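Local coordinates for protein EmGH1 (Erythrobacter marinus, PDB 5Z87) that probably hydrolyses beta-glucosidic bonds as a family 3 glycoside hydrolase, with related xylosidase or arabinofuranosidase activities possible, at residues D618-G623 with S667-G672; Q704-L709 with R726-V731. One frame throughout, in Å; residues are numbered along the deposited sequence.

Contact 1: residues D618-G623 with S667-G672; sequences DVNPSG and SYTSFG. With EDO (1,2-ethanediol), chain I.
An ST turn at S667-T669 meets the loop that follows helix 607-615, and N620 and P621 of that loop carry most of the contact. The carboxamide of N620 reaches across: its OD1 accepts from the backbone N of Y668 at 2.8 Å, with an N-H...O angle of 162°. The donor lies in the carbonyl plane, on a lone pair of OD1. With CG anti to the backbone N of N620 (chi1 -160°), the amide is carried over to the turn, and ND2 is held at its other end by the carbonyl of A702, so both ends of the flat group are fixed. The turn itself is closed by S667 OG, which accepts from T669 N at 3.0 Å. S667 OG also donates to a water at 2.6 Å, which in turn donates to P621 O at 2.9 Å, a second, bridged link between the two segments. Next to this polar cluster the ring of P621 crosses the side chain of Y668 at about a right angle. P621 CD sits over one face of the tyrosine, 3.5 Å from the Y668 ring centroid and 17° off the normal, a CH-pi contact; P621 CG follows it, 3.8 Å from Y668 CZ. The phenol OH is tied to the carbonyl of I614 in helix 607-615, which fixes the far end of the ring against the proline. A leucine in place of Y668 would probably leave the I614 carbonyl without this donor and P621 without the aromatic face it packs on. N620 N donates to an ethanediol O2 at 2.6 Å, probably a molecule of the crystallisation liquor. The whole is a proline CH-pi contact on a tyrosine ring beside an ST turn, leading directly into strand 671-678.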
loop_
_atom_site.group_PDB
_atom_site.type_symbol
_atom_site.label_atom_id
_atom_site.label_comp_id
_atom_site.label_asym_id
_atom_site.label_seq_id
_atom_site.Cartn_x
_atom_site.Cartn_y
_atom_site.Cartn_z
ATOM N N ASP A 618 -20.957 1.991 36.906
ATOM C CA ASP A 618 -20.172 1.370 37.971
ATOM C C ASP A 618 -18.688 1.372 37.627
ATOM O O ASP A 618 -17.839 1.498 38.514
ATOM C CB ASP A 618 -20.647 -0.061 38.232
ATOM C CG ASP A 618 -22.139 -0.146 38.522
ATOM O OD1 ASP A 618 -22.745 0.870 38.916
ATOM O OD2 ASP A 618 -22.714 -1.239 38.339
ATOM N N VAL A 619 -18.358 1.250 36.346
ATOM C CA VAL A 619 -16.989 1.385 35.870
ATOM C C VAL A 619 -16.943 2.610 34.970
ATOM O O VAL A 619 -17.792 2.769 34.092
ATOM C CB VAL A 619 -16.516 0.121 35.125
ATOM C CG1 VAL A 619 -15.173 0.354 34.459
ATOM C CG2 VAL A 619 -16.424 -1.070 36.093
ATOM N N ASN A 620 -15.981 3.484 35.206
ATOM C CA ASN A 620 -15.736 4.579 34.282
ATOM C C ASN A 620 -14.869 4.077 33.128
ATOM O O ASN A 620 -13.728 3.657 33.366
ATOM C CB ASN A 620 -15.057 5.742 34.999
ATOM C CG ASN A 620 -15.215 7.044 34.251
ATOM O OD1 ASN A 620 -15.588 7.040 33.082
ATOM N ND2 ASN A 620 -14.946 8.168 34.922
ATOM N N PRO A 621 -15.356 4.094 31.884
ATOM C CA PRO A 621 -14.563 3.539 30.776
ATOM C C PRO A 621 -13.269 4.311 30.591
ATOM O O PRO A 621 -13.211 5.527 30.778
ATOM C CB PRO A 621 -15.487 3.680 29.565
ATOM C CG PRO A 621 -16.404 4.817 29.939
ATOM C CD PRO A 621 -16.631 4.655 31.413
ATOM N N SER A 622 -12.213 3.574 30.260
ATOM C CA SER A 622 -10.877 4.150 30.223
ATOM C C SER A 622 -10.017 3.539 29.122
ATOM O O SER A 622 -8.807 3.770 29.117
ATOM C CB SER A 622 -10.185 3.963 31.576
ATOM O OG SER A 622 -9.794 2.606 31.745
ATOM N N GLY A 623 -10.591 2.735 28.228
ATOM C CA GLY A 623 -9.837 2.245 27.093
ATOM C C GLY A 623 -9.492 3.353 26.112
ATOM O O GLY A 623 -10.184 4.366 26.004
ATOM N N SER A 667 -14.348 9.506 28.575
ATOM C CA SER A 667 -14.539 9.158 29.972
ATOM C C SER A 667 -15.856 9.759 30.443
ATOM O O SER A 667 -16.403 10.678 29.820
ATOM C CB SER A 667 -13.373 9.656 30.833
ATOM O OG SER A 667 -13.612 9.415 32.211
ATOM N N TYR A 668 -16.377 9.218 31.548
ATOM C CA TYR A 668 -17.518 9.866 32.181
ATOM C C TYR A 668 -17.100 11.075 32.994
ATOM O O TYR A 668 -17.967 11.837 33.433
ATOM C CB TYR A 668 -18.282 8.887 33.073
ATOM C CG TYR A 668 -18.905 7.748 32.307
ATOM C CD1 TYR A 668 -19.172 7.866 30.947
ATOM C CD2 TYR A 668 -19.216 6.548 32.939
ATOM C CE1 TYR A 668 -19.736 6.821 30.238
ATOM C CE2 TYR A 668 -19.773 5.508 32.243
ATOM C CZ TYR A 668 -20.034 5.644 30.902
ATOM O OH TYR A 668 -20.593 4.595 30.220
ATOM N N THR A 669 -15.803 11.264 33.215
ATOM C CA THR A 669 -15.327 12.520 33.759
ATOM C C THR A 669 -14.481 13.227 32.690
ATOM O O THR A 669 -14.487 12.845 31.519
ATOM C CB THR A 669 -14.600 12.280 35.081
ATOM O OG1 THR A 669 -14.384 13.536 35.742
ATOM C CG2 THR A 669 -13.276 11.558 34.864
ATOM N N SER A 670 -13.790 14.293 33.081
ATOM C CA SER A 670 -12.996 15.075 32.148
ATOM C C SER A 670 -11.642 15.360 32.767
ATOM O O SER A 670 -11.505 15.393 33.991
ATOM C CB SER A 670 -13.695 16.393 31.771
ATOM O OG SER A 670 -13.715 17.289 32.865
ATOM N N PHE A 671 -10.643 15.561 31.905
ATOM C CA PHE A 671 -9.249 15.687 32.315
ATOM C C PHE A 671 -8.623 16.922 31.674
ATOM O O PHE A 671 -8.773 17.149 30.470
ATOM C CB PHE A 671 -8.461 14.419 31.934
ATOM C CG PHE A 671 -9.003 13.150 32.567
ATOM C CD1 PHE A 671 -8.675 12.817 33.881
ATOM C CD2 PHE A 671 -9.845 12.305 31.858
ATOM C CE1 PHE A 671 -9.176 11.665 34.477
ATOM C CE2 PHE A 671 -10.352 11.153 32.441
ATOM C CZ PHE A 671 -10.011 10.827 33.756
ATOM N N GLY A 672 -7.904 17.705 32.472
ATOM C CA GLY A 672 -7.231 18.896 31.996
ATOM C C GLY A 672 -5.724 18.715 32.070
ATOM O O GLY A 672 -5.177 18.396 33.133
HETATM C C1 EDO I . -13.068 4.391 38.288
HETATM O O1 EDO I . -11.882 4.192 37.501
HETATM C C2 EDO I . -13.892 3.108 38.330
HETATM O O2 EDO I . -14.204 2.732 36.984
HETATM O O HOH W 1 -12.359 7.258 32.946
#

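Contact 2: residues Q704-L709 with R726-V731; sequences QDVVQL and RGFQKV
D705 and V731 begin an antiparallel ladder between strands 703-713 and 724-733, arms of a beta hairpin in the fibronectin type III-like domain. D705 N donates to V731 O, and V731 N returns the bond to D705 O at 2.8 Å. The V707-Q729 pair is likewise bonded both ways, although V707 N stands 39° out of the carbonyl plane of Q729. At L709 the pattern changes: R726 and G727 both face it in a classic beta bulge, where L709 O accepts from R726 N at 3.0 Å and only weakly from G727 N, while L709 N donates to G727 O at 2.9 Å. The CA hydrogens of K730 and F728 approach D705 O and V707 O. On the face of V706, Q708, F728 and K730, V706 splits its methyls: CG2 packs on K730 CG at 3.8 Å and CG1 lies beside F728 CB, whose ring meets F153 edge-to-face. The aliphatic part of K730 also passes Q704 OE1, which accepts from a water at 2.8 Å. K730 NZ continues to E415, S622 and the carbonyl of A152; E415 also receives Q704 NE2. Q708 OE1 meets Y710 OH, its NE2 the G663 carbonyl, and R726 forms a salt bridge with E724. Q729 NE2 donates to O of the next residue, K730, at 2.8 Å. On the other face, D705 gives one carboxylate oxygen to K624 and the other to Y673. There V707 touches Y673 of strand 671-678, and L709 and V731 pack on strand 738-745; strand 703-713 is flanked on its far side by strand 764-771.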
loop_
_atom_site.group_PDB
_atom_site.type_symbol
_atom_site.label_atom_id
_atom_site.label_comp_id
_atom_site.label_asym_id
_atom_site.label_seq_id
_atom_site.Cartn_x
_atom_site.Cartn_y
_atom_site.Cartn_z
ATOM N N GLN A 704 -10.094 7.096 35.048
ATOM C CA GLN A 704 -8.744 6.924 34.541
ATOM C C GLN A 704 -8.567 7.603 33.188
ATOM O O GLN A 704 -9.509 7.739 32.401
ATOM C CB GLN A 704 -8.399 5.446 34.417
ATOM C CG GLN A 704 -8.288 4.739 35.751
ATOM C CD GLN A 704 -7.954 3.276 35.575
ATOM O OE1 GLN A 704 -6.856 2.831 35.913
ATOM N NE2 GLN A 704 -8.884 2.526 35.025
ATOM N N ASP A 705 -7.339 8.033 32.932
ATOM C CA ASP A 705 -6.942 8.517 31.620
ATOM C C ASP A 705 -5.552 7.967 31.317
ATOM O O ASP A 705 -4.779 7.638 32.228
ATOM C CB ASP A 705 -6.956 10.059 31.558
ATOM C CG ASP A 705 -7.166 10.595 30.142
ATOM O OD1 ASP A 705 -7.536 9.812 29.242
ATOM O OD2 ASP A 705 -6.972 11.813 29.928
ATOM N N VAL A 706 -5.230 7.871 30.030
ATOM C CA VAL A 706 -3.904 7.453 29.589
ATOM C C VAL A 706 -3.157 8.687 29.103
ATOM O O VAL A 706 -3.448 9.220 28.028
ATOM C CB VAL A 706 -3.975 6.375 28.505
ATOM C CG1 VAL A 706 -2.574 5.954 28.108
ATOM C CG2 VAL A 706 -4.785 5.172 29.010
ATOM N N VAL A 707 -2.199 9.147 29.907
ATOM C CA VAL A 707 -1.313 10.240 29.532
ATOM C C VAL A 707 -0.320 9.738 28.491
ATOM O O VAL A 707 0.331 8.705 28.692
ATOM C CB VAL A 707 -0.603 10.766 30.785
ATOM C CG1 VAL A 707 0.473 11.771 30.446
ATOM C CG2 VAL A 707 -1.625 11.363 31.742
ATOM N N GLN A 708 -0.194 10.456 27.369
ATOM C CA GLN A 708 0.557 9.966 26.214
ATOM C C GLN A 708 1.664 10.939 25.824
ATOM O O GLN A 708 1.421 12.141 25.665
ATOM C CB GLN A 708 -0.384 9.714 25.028
ATOM C CG GLN A 708 -1.450 8.676 25.345
ATOM C CD GLN A 708 -2.571 8.595 24.317
ATOM O OE1 GLN A 708 -2.366 8.774 23.108
ATOM N NE2 GLN A 708 -3.772 8.323 24.801
ATOM N N LEU A 709 2.874 10.408 25.645
ATOM C CA LEU A 709 4.051 11.187 25.275
ATOM C C LEU A 709 4.497 10.831 23.855
ATOM O O LEU A 709 4.533 9.656 23.486
ATOM C CB LEU A 709 5.189 10.939 26.268
ATOM C CG LEU A 709 6.437 11.836 26.176
ATOM C CD1 LEU A 709 6.171 13.210 26.769
ATOM C CD2 LEU A 709 7.607 11.184 26.882
ATOM N N ARG A 726 6.497 7.684 22.508
ATOM C CA ARG A 726 7.644 7.226 23.272
ATOM C C ARG A 726 7.312 6.896 24.721
ATOM O O ARG A 726 8.192 6.397 25.426
ATOM C CB ARG A 726 8.772 8.272 23.234
ATOM C CG ARG A 726 9.439 8.415 21.864
ATOM C CD ARG A 726 10.089 7.098 21.484
ATOM N NE ARG A 726 10.815 7.126 20.217
ATOM C CZ ARG A 726 10.302 6.725 19.056
ATOM N NH1 ARG A 726 9.044 6.312 19.001
ATOM N NH2 ARG A 726 11.033 6.760 17.944
ATOM N N GLY A 727 6.088 7.147 25.185
ATOM C CA GLY A 727 5.689 6.763 26.529
ATOM C C GLY A 727 4.192 6.885 26.728
ATOM O O GLY A 727 3.502 7.598 25.993
ATOM N N PHE A 728 3.695 6.162 27.732
ATOM C CA PHE A 728 2.322 6.354 28.185
ATOM C C PHE A 728 2.202 5.912 29.637
ATOM O O PHE A 728 2.996 5.108 30.132
ATOM C CB PHE A 728 1.310 5.607 27.305
ATOM C CG PHE A 728 1.401 4.109 27.394
ATOM C CD1 PHE A 728 0.901 3.422 28.498
ATOM C CD2 PHE A 728 1.964 3.382 26.357
ATOM C CE1 PHE A 728 0.985 2.036 28.570
ATOM C CE2 PHE A 728 2.040 1.995 26.420
ATOM C CZ PHE A 728 1.544 1.320 27.531
ATOM N N GLN A 729 1.165 6.417 30.298
ATOM C CA GLN A 729 0.909 6.112 31.699
ATOM C C GLN A 729 -0.580 6.251 31.967
ATOM O O GLN A 729 -1.121 7.355 31.884
ATOM C CB GLN A 729 1.698 7.050 32.603
ATOM C CG GLN A 729 1.553 6.755 34.088
ATOM C CD GLN A 729 1.898 5.326 34.424
ATOM O OE1 GLN A 729 3.070 4.935 34.382
ATOM N NE2 GLN A 729 0.879 4.524 34.739
ATOM N N LYS A 730 -1.249 5.151 32.283
ATOM C CA LYS A 730 -2.619 5.245 32.770
ATOM C C LYS A 730 -2.603 5.759 34.209
ATOM O O LYS A 730 -1.821 5.282 35.037
ATOM C CB LYS A 730 -3.318 3.890 32.675
ATOM C CG LYS A 730 -4.841 3.999 32.655
ATOM C CD LYS A 730 -5.495 2.691 32.292
ATOM C CE LYS A 730 -6.743 2.912 31.469
ATOM N NZ LYS A 730 -7.407 1.645 31.096
ATOM N N VAL A 731 -3.419 6.775 34.491
ATOM C CA VAL A 731 -3.549 7.328 35.835
ATOM C C VAL A 731 -4.999 7.209 36.283
ATOM O O VAL A 731 -5.929 7.205 35.470
ATOM C CB VAL A 731 -3.088 8.797 35.942
ATOM C CG1 VAL A 731 -1.624 8.913 35.596
ATOM C CG2 VAL A 731 -3.939 9.693 35.049
HETATM O O HOH W 2 -4.260 3.549 36.708
#

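Overall arrangement
Contact 1 closes before contact 2 opens along the chain, yet the two lie against each other, their centres about 14 Å apart. S622 OG is 2.7 Å from K730 NZ, a probable hydrogen bond, so the loop of contact 1 reaches a lysine of the hairpin in contact 2. The F671 ring also packs against oxygens of Q704 and D705, with F671 CZ 3.4 Å from Q704 O. This is consistent with the loop of the C-terminal domain and the hairpin of the fibronectin-like domain meeting here. Contact 1 lies away from the dithiothreitol pocket and the magnesium site; in contact 2 the side chain of R726 is about 8 Å from that of D713, a magnesium ligand.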